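70 kDa protein (Xanthomonas sp., PDB 4B2N) cleaves rubber oxidatively as a processive dioxygenase, a c-type cytochrome carrying two heme c groups. Local coordinates at residues Arg25-Val30 with Arg294-Arg299; Arg46-Gln51 with Asp410-Gly415; Pro40-Pro45 with Thr86-Phe91; Ser392-Tyr397 with Pro504-Ala509. All coordinates share one frame; numbering follows the deposited sequence.

In the fold
Four contacts illustrate how distant parts of one chain can converge on one side of the fold, beside the two hemes. The N-terminal region supplies 25-30, 40-45 and 46-51; the last two run on directly from each other, and contact 3 joins the first of them to the start of helix 88-104. Contact 1 lies with its centre 11 to 12 Å from those of the other three and touches each. Along the chain contact 2 crosses the other three, while contact 1 closes before contact 4 opens; contact 2 meets contact 4 through the backbones of Gly415 and Val396. Contacts 3 and 4, centres 23 Å apart, do not touch. The N-terminal region is thereby packed against loops that hold both hemes.

Contact 1 (Arg25-Val30 with Arg294-Arg299); sequences RSPLMV and RAFKTR. With HEC (heme c), chain C.
Phe296 presents the outer end of its ring to residues 25-27, and three groups meet it there in different ways. The carbonyl oxygen of Arg25 lies at the ring edge, near its plane, 3.4 Å from Phe296 CZ. The aliphatic part of the Arg25 side chain crosses the ring at about a right angle, with CG 3.5 Å from Phe296 CE2. Beyond CG the chain bends twice and carries the guanidinium off with its plane 72° from that of the ring, toward the carbonyl of Asp20. Pro27 approaches Phe296 obliquely, its CD 3.6 Å from CZ. In Phe296, CG anti to the carbonyl carbon (chi1 -66°) sends the ring out toward residues 25-27, where all three reach it. Ala295, its neighbour, adds its CB, 3.8 Å from Pro27 CD and also against Ser26 CA.

These residues lead into helix 27-32, with Ser26 as N-cap. Ser26 OG accepts a long, weak bond from Met29 N and also pairs with the carbonyl of Ile344, just before the loop that includes Ser347, whose hydroxyl binds the backbone N of Arg25 and Ser26.

Arg294 and Lys297, on the same segment as Phe296, serve heme c. Arg294 NH2 and Lys297 NZ converge on one propionate oxygen, O2A, at 2.9 and 2.8 Å respectively. The same Arg294 NH2 also donates to Arg299 O at 2.9 Å, in the guanidinium plane, which would fix the rotation of the group beside the propionate. Phe296 also meets the ring of Tyr507.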
# COMPACT_ATOMS: atom_id res chain seq x y z
N ARG A 25 9.22 -17.35 -5.39
CA ARG A 25 8.49 -16.83 -6.52
C ARG A 25 9.23 -15.66 -7.25
O ARG A 25 9.40 -15.62 -8.49
CB ARG A 25 7.13 -16.37 -5.96
CG ARG A 25 6.15 -16.10 -7.05
CD ARG A 25 5.84 -17.38 -7.76
NE ARG A 25 4.87 -18.20 -7.05
CZ ARG A 25 4.34 -19.28 -7.62
NH1 ARG A 25 4.71 -19.61 -8.86
NH2 ARG A 25 3.43 -20.00 -6.97
N SER A 26 9.72 -14.71 -6.47
CA SER A 26 10.49 -13.58 -6.95
C SER A 26 11.49 -14.04 -8.00
O SER A 26 12.32 -14.86 -7.71
CB SER A 26 11.31 -13.03 -5.75
OG SER A 26 12.27 -12.15 -6.31
N PRO A 27 11.44 -13.52 -9.22
CA PRO A 27 12.33 -14.09 -10.28
C PRO A 27 13.86 -13.94 -10.08
O PRO A 27 14.62 -14.83 -10.38
CB PRO A 27 11.88 -13.35 -11.53
CG PRO A 27 10.44 -13.06 -11.28
CD PRO A 27 10.33 -12.71 -9.80
N LEU A 28 14.28 -12.83 -9.54
CA LEU A 28 15.67 -12.66 -9.15
C LEU A 28 16.07 -13.66 -8.07
O LEU A 28 17.18 -14.15 -8.10
CB LEU A 28 15.94 -11.21 -8.65
CG LEU A 28 16.31 -10.21 -9.78
CD1 LEU A 28 15.34 -10.19 -10.96
CD2 LEU A 28 16.45 -8.78 -9.29
N MET A 29 15.20 -13.91 -7.08
CA MET A 29 15.49 -14.92 -6.08
C MET A 29 15.43 -16.32 -6.72
O MET A 29 16.23 -17.14 -6.39
CB MET A 29 14.59 -14.82 -4.85
CG MET A 29 14.73 -13.47 -4.13
SD MET A 29 16.46 -13.19 -3.62
CE MET A 29 16.51 -14.16 -2.10
N VAL A 30 14.54 -16.57 -7.66
CA VAL A 30 14.56 -17.89 -8.35
C VAL A 30 15.91 -18.07 -8.99
O VAL A 30 16.59 -19.10 -8.81
CB VAL A 30 13.39 -18.04 -9.37
CG1 VAL A 30 13.52 -19.29 -10.24
CG2 VAL A 30 12.05 -18.01 -8.63
N ARG A 294 5.66 -7.49 -5.27
CA ARG A 294 6.27 -6.37 -5.91
C ARG A 294 7.04 -6.78 -7.16
O ARG A 294 7.14 -6.00 -8.08
CB ARG A 294 7.24 -5.69 -4.92
CG ARG A 294 7.90 -4.42 -5.46
CD ARG A 294 7.26 -3.17 -4.87
NE ARG A 294 5.91 -3.02 -5.45
CZ ARG A 294 5.70 -2.54 -6.67
NH1 ARG A 294 6.74 -2.13 -7.39
NH2 ARG A 294 4.44 -2.42 -7.17
N ALA A 295 7.58 -8.00 -7.15
CA ALA A 295 8.54 -8.48 -8.15
C ALA A 295 7.81 -8.74 -9.46
O ALA A 295 8.44 -9.08 -10.47
CB ALA A 295 9.17 -9.82 -7.67
N PHE A 296 6.48 -8.67 -9.43
CA PHE A 296 5.66 -8.95 -10.62
C PHE A 296 4.92 -7.75 -11.18
O PHE A 296 4.24 -7.80 -12.23
CB PHE A 296 4.71 -10.14 -10.34
CG PHE A 296 5.45 -11.41 -10.13
CD1 PHE A 296 5.83 -12.18 -11.22
CD2 PHE A 296 5.81 -11.81 -8.86
CE1 PHE A 296 6.56 -13.38 -11.03
CE2 PHE A 296 6.52 -12.98 -8.66
CZ PHE A 296 6.88 -13.77 -9.74
N LYS A 297 5.09 -6.64 -10.52
CA LYS A 297 4.30 -5.46 -10.86
C LYS A 297 5.16 -4.43 -11.55
O LYS A 297 6.08 -3.87 -10.94
CB LYS A 297 3.62 -4.92 -9.59
CG LYS A 297 2.63 -5.94 -9.07
CD LYS A 297 2.08 -5.62 -7.67
CE LYS A 297 0.88 -4.66 -7.82
NZ LYS A 297 0.30 -4.38 -6.42
N THR A 298 4.87 -4.19 -12.82
CA THR A 298 5.56 -3.12 -13.58
C THR A 298 5.30 -1.73 -13.07
O THR A 298 6.18 -0.84 -13.26
CB THR A 298 5.15 -3.18 -15.08
OG1 THR A 298 3.72 -2.98 -15.16
CG2 THR A 298 5.53 -4.57 -15.71
N ARG A 299 4.21 -1.54 -12.30
CA ARG A 299 3.87 -0.19 -11.81
C ARG A 299 3.73 -0.17 -10.29
O ARG A 299 3.53 -1.22 -9.67
CB ARG A 299 2.51 0.31 -12.38
CG ARG A 299 2.35 0.12 -13.88
CD ARG A 299 3.37 0.91 -14.69
NE ARG A 299 3.15 2.36 -14.61
CZ ARG A 299 3.88 3.30 -15.15
NH1 ARG A 299 4.97 3.01 -15.86
NH2 ARG A 299 3.50 4.59 -14.99
FE HEC C . 2.96 2.18 1.47
CHA HEC C . 1.64 1.77 -1.73
CHB HEC C . 6.15 1.31 0.28
CHC HEC C . 4.49 3.25 4.46
CHD HEC C . -0.13 2.42 2.80
NA HEC C . 3.73 1.71 -0.25
C1A HEC C . 3.02 1.41 -1.45
C2A HEC C . 3.85 0.78 -2.47
C3A HEC C . 5.16 0.64 -1.93
C4A HEC C . 5.04 1.19 -0.57
CMA HEC C . 6.36 -0.02 -2.58
CAA HEC C . 3.45 0.31 -3.89
CBA HEC C . 2.75 -1.04 -3.71
CGA HEC C . 2.13 -1.55 -5.01
O1A HEC C . 1.45 -0.79 -5.78
O2A HEC C . 2.29 -2.76 -5.18
NB HEC C . 4.88 2.35 2.13
C1B HEC C . 6.02 1.88 1.60
C2B HEC C . 7.23 2.10 2.38
C3B HEC C . 6.75 2.68 3.57
C4B HEC C . 5.31 2.73 3.37
CMB HEC C . 8.57 1.73 1.87
CAB HEC C . 7.52 3.19 4.77
CBB HEC C . 8.38 4.28 4.49
NC HEC C . 2.40 2.72 3.30
C1C HEC C . 3.05 3.16 4.44
C2C HEC C . 2.14 3.40 5.59
C3C HEC C . 0.79 3.18 5.04
C4C HEC C . 0.99 2.77 3.65
CMC HEC C . 2.62 3.88 6.95
CAC HEC C . -0.54 3.32 5.73
CBC HEC C . -0.71 4.42 6.58
ND HEC C . 1.10 2.12 0.65
C1D HEC C . -0.03 2.25 1.35
C2D HEC C . -1.21 2.15 0.56
C3D HEC C . -0.69 1.97 -0.76
C4D HEC C . 0.76 1.99 -0.60
CMD HEC C . -2.65 2.20 0.93
CAD HEC C . -1.53 1.94 -1.99
CBD HEC C . -1.77 3.49 -2.18
CGD HEC C . -2.72 3.71 -3.33
O1D HEC C . -3.92 4.00 -3.12
O2D HEC C . -2.24 3.50 -4.50

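Contact 2 (Arg46-Gln51 with Asp410-Gly415); sequences RSLVKQ and DPRLKG
Leu48 sets a methyl group over the flat face of a charged group: its CD1 stands 3.5 Å above the guanidinium plane of Arg412, over the centre, and 3.6 Å from CZ. CD2 of the same leucine comes nearest NH2. The two side chains cross at about a right angle. What holds the guanidinium in this orientation is Asp410, gripped side-on by two nitrogens in the guanidinium plane: Arg412 NE donates to OD1 at 3.2 Å and NH2 to OD2 at 2.9 Å, each oxygen using its syn lone pair. The grip depends on a bend at chi3 of Arg412 (-60°), which folds its end back to the carboxylate.

OD1 also takes the backbone N of Arg412 at 2.9 Å, from above the carboxylate plane, closing an Asx turn that starts the 3-10 segment 411-413. The salt bridge and the turn thus brace one another within a partly exposed loop.

The more buried Leu413 makes the second part of the contact. Its CD2 touches Val49 CG2 at 3.7 Å and Leu48 CB at 4.0 Å, the Val49 and Leu413 side chains meeting at a slant; Val53 and Phe63 press on Leu413 as well. Val49 itself forms the centre of an inverse gamma turn after the 3-10 segment 46-48.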
# COMPACT_ATOMS: atom_id res chain seq x y z
N ARG A 46 9.68 -7.69 -15.13
CA ARG A 46 8.96 -6.42 -15.22
C ARG A 46 9.62 -5.50 -16.22
O ARG A 46 8.92 -4.72 -16.85
CB ARG A 46 8.97 -5.74 -13.84
CG ARG A 46 8.31 -6.65 -12.82
CD ARG A 46 8.35 -6.07 -11.42
NE ARG A 46 9.74 -5.66 -11.13
CZ ARG A 46 10.08 -4.77 -10.22
NH1 ARG A 46 9.14 -4.24 -9.46
NH2 ARG A 46 11.35 -4.38 -10.17
N SER A 47 10.94 -5.58 -16.40
CA SER A 47 11.64 -4.59 -17.20
C SER A 47 11.47 -4.99 -18.68
O SER A 47 11.76 -4.18 -19.56
CB SER A 47 13.13 -4.54 -16.84
OG SER A 47 13.71 -5.80 -17.20
N LEU A 48 10.93 -6.18 -18.93
CA LEU A 48 10.68 -6.61 -20.32
C LEU A 48 9.39 -6.00 -20.86
O LEU A 48 9.09 -6.10 -22.08
CB LEU A 48 10.64 -8.14 -20.43
CG LEU A 48 11.96 -8.82 -20.00
CD1 LEU A 48 11.68 -10.30 -19.95
CD2 LEU A 48 13.17 -8.58 -20.89
N VAL A 49 8.58 -5.42 -19.98
CA VAL A 49 7.23 -4.98 -20.39
C VAL A 49 7.29 -3.54 -20.91
O VAL A 49 7.02 -2.58 -20.21
CB VAL A 49 6.19 -5.17 -19.27
CG1 VAL A 49 4.81 -4.78 -19.73
CG2 VAL A 49 6.25 -6.63 -18.75
N LYS A 50 7.56 -3.44 -22.21
CA LYS A 50 7.87 -2.19 -22.86
C LYS A 50 7.06 -2.26 -24.18
O LYS A 50 6.75 -3.38 -24.68
CB LYS A 50 9.34 -2.30 -23.22
CG LYS A 50 10.21 -1.23 -22.67
CD LYS A 50 10.19 -1.24 -21.17
CE LYS A 50 10.92 0.02 -20.68
NZ LYS A 50 12.21 0.17 -21.43
N GLN A 51 6.85 -1.11 -24.81
CA GLN A 51 6.31 -1.10 -26.19
C GLN A 51 6.94 -2.19 -27.08
O GLN A 51 8.14 -2.38 -27.13
CB GLN A 51 6.43 0.29 -26.82
CG GLN A 51 5.50 0.52 -28.03
CD GLN A 51 4.03 0.80 -27.63
OE1 GLN A 51 3.11 0.06 -27.99
NE2 GLN A 51 3.82 1.88 -26.85
N ASP A 410 6.20 -14.25 -24.08
CA ASP A 410 7.54 -14.59 -23.60
C ASP A 410 7.37 -15.32 -22.28
O ASP A 410 6.73 -14.77 -21.38
CB ASP A 410 8.31 -13.28 -23.46
CG ASP A 410 9.73 -13.47 -22.97
OD1 ASP A 410 10.11 -14.48 -22.33
OD2 ASP A 410 10.51 -12.54 -23.17
N PRO A 411 7.92 -16.55 -22.15
CA PRO A 411 7.69 -17.38 -20.94
C PRO A 411 8.23 -16.70 -19.69
O PRO A 411 7.73 -16.96 -18.63
CB PRO A 411 8.45 -18.71 -21.24
CG PRO A 411 8.76 -18.64 -22.69
CD PRO A 411 8.83 -17.22 -23.12
N ARG A 412 9.20 -15.76 -19.84
CA ARG A 412 9.74 -15.01 -18.69
C ARG A 412 8.74 -14.05 -18.04
O ARG A 412 8.99 -13.55 -16.94
CB ARG A 412 10.98 -14.22 -19.09
CG ARG A 412 12.12 -15.13 -19.47
CD ARG A 412 13.32 -14.33 -19.99
NE ARG A 412 12.98 -13.54 -21.18
CZ ARG A 412 13.76 -12.62 -21.72
NH1 ARG A 412 14.97 -12.39 -21.19
NH2 ARG A 412 13.35 -11.94 -22.78
N LEU A 413 7.61 -13.84 -18.70
CA LEU A 413 6.58 -12.90 -18.27
C LEU A 413 5.47 -13.61 -17.43
O LEU A 413 4.42 -13.02 -17.11
CB LEU A 413 6.00 -12.16 -19.48
CG LEU A 413 6.94 -11.25 -20.25
CD1 LEU A 413 6.19 -10.62 -21.43
CD2 LEU A 413 7.35 -10.12 -19.29
N LYS A 414 5.72 -14.87 -17.07
CA LYS A 414 4.78 -15.61 -16.28
C LYS A 414 4.52 -14.81 -15.01
O LYS A 414 5.47 -14.38 -14.34
CB LYS A 414 5.44 -16.91 -15.87
CG LYS A 414 4.57 -17.85 -15.05
CD LYS A 414 5.24 -19.22 -14.97
CE LYS A 414 6.67 -19.05 -14.47
NZ LYS A 414 6.83 -20.13 -13.47
N GLY A 415 3.25 -14.65 -14.67
CA GLY A 415 2.88 -13.95 -13.43
C GLY A 415 3.00 -12.42 -13.38
O GLY A 415 2.54 -11.81 -12.43

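Contact 3 (Pro40-Pro45 with Thr86-Phe91); sequences PLPVDP and TTCGQF
Leu41 carries CG anti to its backbone N (chi1 -157°) and Phe91 does likewise (chi1 178°); the first torsion drops the leucine branches onto the opening turn of helix 88-104, the second swings the phenylalanine ring off so that mainly its CB and CG are met. The two side chains cross at about a right angle. One methyl does most of the touching: Leu41 CD1 rests 3.5 Å from Phe91 CB, 3.6 Å from Thr87 O and 3.8 Å from Cys88 CA, set down on the backbone of the turn as much as on side chains. Pro42 follows with its CD 4.1 Å from Cys88 SG, an apolar contact.

Backbones are joined as well. Leu41 N donates to Thr86 O at 2.8 Å in a nearly straight bond, although the donor sits 45° out of the carbonyl plane, away from a lone pair; Pro40 CA adds a CH...O contact to the same oxygen. This is a single bridge, pairing Pro40 with Thr87, and not a sheet.

The helix start is closed by its own side chains. Thr87 OG1 accepts from Gln90 N at 3.0 Å, and Gln90 OE1 reaches back to take Thr86 N at 2.9 Å. Phe91 also packs on helix 333-345, while Leu41 leans on Leu28 and Cys32. Because Cys88 is disulfide-bonded to Cys32, helix 27-32 and helix 88-104 are tied covalently just where the loop 40-45 lies across them: the arrangement is a Thr N-capped helix start, linked by a disulfide to helix 27-32.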
# COMPACT_ATOMS: atom_id res chain seq x y z
N PRO A 40 25.74 -13.24 -12.42
CA PRO A 40 25.12 -12.06 -13.02
C PRO A 40 23.65 -12.11 -12.66
O PRO A 40 23.05 -13.18 -12.75
CB PRO A 40 25.29 -12.29 -14.55
CG PRO A 40 26.52 -13.14 -14.66
CD PRO A 40 26.48 -14.04 -13.43
N LEU A 41 23.08 -10.98 -12.24
CA LEU A 41 21.69 -11.02 -11.76
C LEU A 41 20.72 -11.50 -12.86
O LEU A 41 20.79 -11.05 -14.01
CB LEU A 41 21.30 -9.62 -11.26
CG LEU A 41 20.15 -9.50 -10.25
CD1 LEU A 41 20.41 -10.26 -8.94
CD2 LEU A 41 19.88 -8.03 -9.98
N PRO A 42 19.72 -12.32 -12.51
CA PRO A 42 18.67 -12.62 -13.51
C PRO A 42 17.95 -11.35 -14.04
O PRO A 42 17.83 -10.35 -13.32
CB PRO A 42 17.67 -13.47 -12.73
CG PRO A 42 18.44 -14.01 -11.61
CD PRO A 42 19.51 -13.03 -11.26
N VAL A 43 17.43 -11.42 -15.28
CA VAL A 43 16.66 -10.34 -15.88
C VAL A 43 15.45 -10.14 -14.96
O VAL A 43 14.88 -11.09 -14.43
CB VAL A 43 16.20 -10.72 -17.34
CG1 VAL A 43 15.06 -9.84 -17.79
CG2 VAL A 43 17.36 -10.60 -18.35
N ASP A 44 15.06 -8.89 -14.75
CA ASP A 44 13.84 -8.59 -13.95
C ASP A 44 12.73 -8.59 -14.97
O ASP A 44 12.70 -7.73 -15.80
CB ASP A 44 13.99 -7.20 -13.33
CG ASP A 44 12.70 -6.65 -12.73
OD1 ASP A 44 11.70 -7.42 -12.64
OD2 ASP A 44 12.66 -5.40 -12.49
N PRO A 45 11.83 -9.59 -14.95
CA PRO A 45 10.88 -9.63 -16.04
C PRO A 45 9.97 -8.41 -16.23
O PRO A 45 9.46 -8.19 -17.37
CB PRO A 45 10.07 -10.89 -15.77
CG PRO A 45 11.05 -11.76 -14.98
CD PRO A 45 11.68 -10.74 -14.05
N THR A 86 24.05 -5.68 -10.11
CA THR A 86 24.29 -6.37 -11.39
C THR A 86 24.60 -7.84 -11.10
O THR A 86 24.68 -8.68 -12.03
CB THR A 86 25.49 -5.79 -12.14
OG1 THR A 86 26.64 -5.92 -11.30
CG2 THR A 86 25.25 -4.29 -12.53
N THR A 87 24.79 -8.18 -9.81
CA THR A 87 25.07 -9.56 -9.38
C THR A 87 24.18 -10.06 -8.26
O THR A 87 23.57 -9.28 -7.56
CB THR A 87 26.50 -9.73 -8.85
OG1 THR A 87 26.62 -9.13 -7.55
CG2 THR A 87 27.54 -9.14 -9.86
N CYS A 88 24.08 -11.36 -8.13
CA CYS A 88 23.28 -11.91 -7.05
C CYS A 88 23.75 -11.41 -5.68
O CYS A 88 22.95 -11.13 -4.83
CB CYS A 88 23.31 -13.42 -7.09
SG CYS A 88 22.33 -14.12 -8.49
N GLY A 89 25.07 -11.29 -5.49
CA GLY A 89 25.57 -10.87 -4.19
C GLY A 89 25.19 -9.42 -3.89
O GLY A 89 24.79 -9.09 -2.78
N GLN A 90 25.34 -8.55 -4.88
CA GLN A 90 24.94 -7.14 -4.76
C GLN A 90 23.48 -7.01 -4.40
O GLN A 90 23.11 -6.28 -3.47
CB GLN A 90 25.24 -6.37 -6.02
CG GLN A 90 26.74 -6.07 -6.17
CD GLN A 90 26.97 -5.34 -7.50
OE1 GLN A 90 26.02 -4.92 -8.16
NE2 GLN A 90 28.25 -5.17 -7.89
N PHE A 91 22.64 -7.79 -5.07
CA PHE A 91 21.21 -7.69 -4.80
C PHE A 91 20.85 -8.18 -3.40
O PHE A 91 20.11 -7.48 -2.60
CB PHE A 91 20.46 -8.52 -5.86
CG PHE A 91 18.97 -8.54 -5.66
CD1 PHE A 91 18.19 -7.41 -5.93
CD2 PHE A 91 18.34 -9.69 -5.22
CE1 PHE A 91 16.79 -7.42 -5.74
CE2 PHE A 91 16.96 -9.69 -5.00
CZ PHE A 91 16.19 -8.55 -5.27

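Contact 4 (Ser392-Tyr397 with Pro504-Ala509); sequences SCHGVY and PPLYGA. With HEC (heme c), chain D.
His394, the histidine of a Cys-X-X-Cys-His heme-binding motif, and Tyr397 just after it meet the loop 504-509; Cys390 and Cys393 of the motif are covalently linked to heme c.

Metal coordination comes first: His394 NE2 binds the iron at 2.0 Å, and His641 supplies the other axial bond. The hydrogen bonds then hold this ligand. His394 ND1 donates to Pro504 O at 2.8 Å and 165°, lying in both the ring plane and the carbonyl plane, which would fix the rotation of the imidazole about its bond to iron; a carbonyl placed so on the histidine of the CXXCH motif is familiar from c-type cytochromes. A second bond runs the other way: Leu506 N donates almost straight to Tyr397 OH at 2.8 Å.

Apolar contacts fill between these. Leu506 crosses the histidine at about a right angle and puts CD1 over its face, 4.2 Å from the centroid, a CH-pi contact; the same methyl also touches the heme rim. Pro504 lies with its ring carbons along heme.

The aromatic pair is Tyr397 with Tyr507, edge-to-face with planes 55° apart and centroids 4.6 Å from each other. Tyr397 has CG anti to its carbonyl carbon (chi1 -63°), which turns its CD1-CE1 edge onto the face of Tyr507, CD1 3.4 Å from CZ. Tyr507 stands at the second position of a type II turn, Leu506-Ala509, and meets Phe296 too. Its hydroxyl OH donates to a water oxygen at 2.8 Å.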
# COMPACT_ATOMS: atom_id res chain seq x y z
N SER A 392 -6.37 -12.63 -18.88
CA SER A 392 -6.33 -11.45 -19.75
C SER A 392 -6.14 -10.13 -19.01
O SER A 392 -5.98 -9.12 -19.63
CB SER A 392 -7.62 -11.33 -20.62
OG SER A 392 -8.77 -11.11 -19.83
N CYS A 393 -6.20 -10.14 -17.69
CA CYS A 393 -5.95 -8.90 -16.91
C CYS A 393 -4.90 -9.20 -15.93
O CYS A 393 -3.90 -8.50 -15.86
CB CYS A 393 -7.17 -8.44 -16.13
SG CYS A 393 -8.46 -7.96 -17.30
N HIS A 394 -5.14 -10.23 -15.11
CA HIS A 394 -4.25 -10.46 -13.99
C HIS A 394 -2.85 -10.97 -14.34
O HIS A 394 -1.85 -10.70 -13.65
CB HIS A 394 -4.92 -11.39 -13.00
CG HIS A 394 -5.97 -10.72 -12.20
ND1 HIS A 394 -5.69 -10.00 -11.06
CD2 HIS A 394 -7.32 -10.74 -12.34
CE1 HIS A 394 -6.85 -9.57 -10.53
NE2 HIS A 394 -7.85 -10.00 -11.31
N GLY A 395 -2.74 -11.71 -15.43
CA GLY A 395 -1.48 -12.37 -15.73
C GLY A 395 -1.61 -13.85 -16.01
O GLY A 395 -2.57 -14.50 -15.55
N VAL A 396 -0.61 -14.39 -16.71
CA VAL A 396 -0.53 -15.84 -16.96
C VAL A 396 0.38 -16.56 -15.96
O VAL A 396 1.57 -16.22 -15.83
CB VAL A 396 0.04 -16.09 -18.38
CG1 VAL A 396 0.24 -17.58 -18.63
CG2 VAL A 396 -0.88 -15.49 -19.44
N TYR A 397 -0.19 -17.53 -15.22
CA TYR A 397 0.53 -18.20 -14.15
C TYR A 397 1.00 -19.58 -14.54
O TYR A 397 2.00 -20.02 -14.04
CB TYR A 397 -0.29 -18.31 -12.84
CG TYR A 397 -0.62 -16.96 -12.27
CD1 TYR A 397 0.37 -16.03 -12.05
CD2 TYR A 397 -1.93 -16.60 -12.02
CE1 TYR A 397 0.06 -14.74 -11.58
CE2 TYR A 397 -2.28 -15.33 -11.59
CZ TYR A 397 -1.28 -14.41 -11.35
OH TYR A 397 -1.64 -13.17 -10.92
N PRO A 504 -4.15 -6.79 -9.81
CA PRO A 504 -2.85 -7.14 -9.18
C PRO A 504 -2.52 -8.64 -9.28
O PRO A 504 -3.39 -9.41 -9.62
CB PRO A 504 -3.09 -6.83 -7.70
CG PRO A 504 -4.58 -6.86 -7.52
CD PRO A 504 -5.20 -6.45 -8.84
N PRO A 505 -1.25 -9.03 -9.01
CA PRO A 505 -0.89 -10.46 -8.93
C PRO A 505 -1.77 -11.19 -7.93
O PRO A 505 -2.12 -10.67 -6.79
CB PRO A 505 0.61 -10.43 -8.42
CG PRO A 505 1.13 -9.05 -8.85
CD PRO A 505 -0.10 -8.16 -8.63
N LEU A 506 -2.14 -12.41 -8.32
CA LEU A 506 -2.87 -13.31 -7.43
C LEU A 506 -2.00 -14.30 -6.68
O LEU A 506 -2.50 -15.02 -5.84
CB LEU A 506 -4.04 -14.03 -8.12
CG LEU A 506 -4.98 -13.11 -8.92
CD1 LEU A 506 -6.10 -13.91 -9.54
CD2 LEU A 506 -5.63 -12.11 -7.97
N TYR A 507 -0.67 -14.26 -6.91
CA TYR A 507 0.26 -14.95 -6.05
C TYR A 507 -0.00 -14.46 -4.64
O TYR A 507 0.11 -13.28 -4.37
CB TYR A 507 1.70 -14.57 -6.42
CG TYR A 507 2.18 -15.12 -7.77
CD1 TYR A 507 1.98 -16.47 -8.14
CD2 TYR A 507 2.88 -14.30 -8.62
CE1 TYR A 507 2.45 -16.97 -9.36
CE2 TYR A 507 3.36 -14.75 -9.85
CZ TYR A 507 3.19 -16.12 -10.19
OH TYR A 507 3.71 -16.58 -11.40
N GLY A 508 -0.28 -15.34 -3.70
CA GLY A 508 -0.33 -14.85 -2.28
C GLY A 508 -1.74 -14.40 -1.94
O GLY A 508 -2.09 -14.24 -0.78
N ALA A 509 -2.59 -14.22 -2.95
CA ALA A 509 -3.90 -13.59 -2.72
C ALA A 509 -4.76 -14.46 -1.82
O ALA A 509 -5.69 -13.97 -1.20
CB ALA A 509 -4.62 -13.38 -4.04
FE HEC D . -9.82 -9.59 -11.12
CHA HEC D . -9.22 -7.54 -8.40
CHB HEC D . -9.43 -12.51 -9.11
CHC HEC D . -10.91 -11.61 -13.64
CHD HEC D . -9.15 -7.01 -13.25
NA HEC D . -9.30 -9.93 -9.20
C1A HEC D . -9.24 -8.96 -8.17
C2A HEC D . -9.05 -9.58 -6.86
C3A HEC D . -9.10 -11.04 -7.07
C4A HEC D . -9.32 -11.21 -8.49
CMA HEC D . -8.92 -12.09 -6.00
CAA HEC D . -8.73 -8.88 -5.53
CBA HEC D . -7.18 -8.68 -5.65
CGA HEC D . -6.66 -7.78 -4.52
O1A HEC D . -7.53 -7.23 -3.79
O2A HEC D . -5.42 -7.59 -4.26
NB HEC D . -10.12 -11.72 -11.30
C1B HEC D . -9.93 -12.73 -10.46
C2B HEC D . -10.24 -14.07 -10.97
C3B HEC D . -10.71 -13.78 -12.34
C4B HEC D . -10.59 -12.34 -12.42
CMB HEC D . -10.10 -15.38 -10.23
CAB HEC D . -11.24 -14.74 -13.38
CBB HEC D . -12.46 -15.34 -13.04
NC HEC D . -9.87 -9.42 -13.05
C1C HEC D . -10.51 -10.28 -13.99
C2C HEC D . -10.66 -9.73 -15.33
C3C HEC D . -10.14 -8.40 -15.21
C4C HEC D . -9.75 -8.20 -13.79
CMC HEC D . -11.24 -10.41 -16.56
CAC HEC D . -10.09 -7.41 -16.34
CBC HEC D . -11.14 -7.06 -17.11
ND HEC D . -9.22 -7.71 -10.89
C1D HEC D . -9.06 -6.76 -11.80
C2D HEC D . -8.72 -5.42 -11.35
C3D HEC D . -8.75 -5.56 -9.91
C4D HEC D . -9.09 -6.97 -9.74
CMD HEC D . -8.43 -4.19 -12.16
CAD HEC D . -8.47 -4.49 -8.88
CBD HEC D . -9.85 -3.97 -8.47
CGD HEC D . -9.78 -2.90 -7.40
O1D HEC D . -10.32 -1.80 -7.54
O2D HEC D . -9.12 -3.21 -6.43
O HOH W 1 3.22 -19.22 -12.03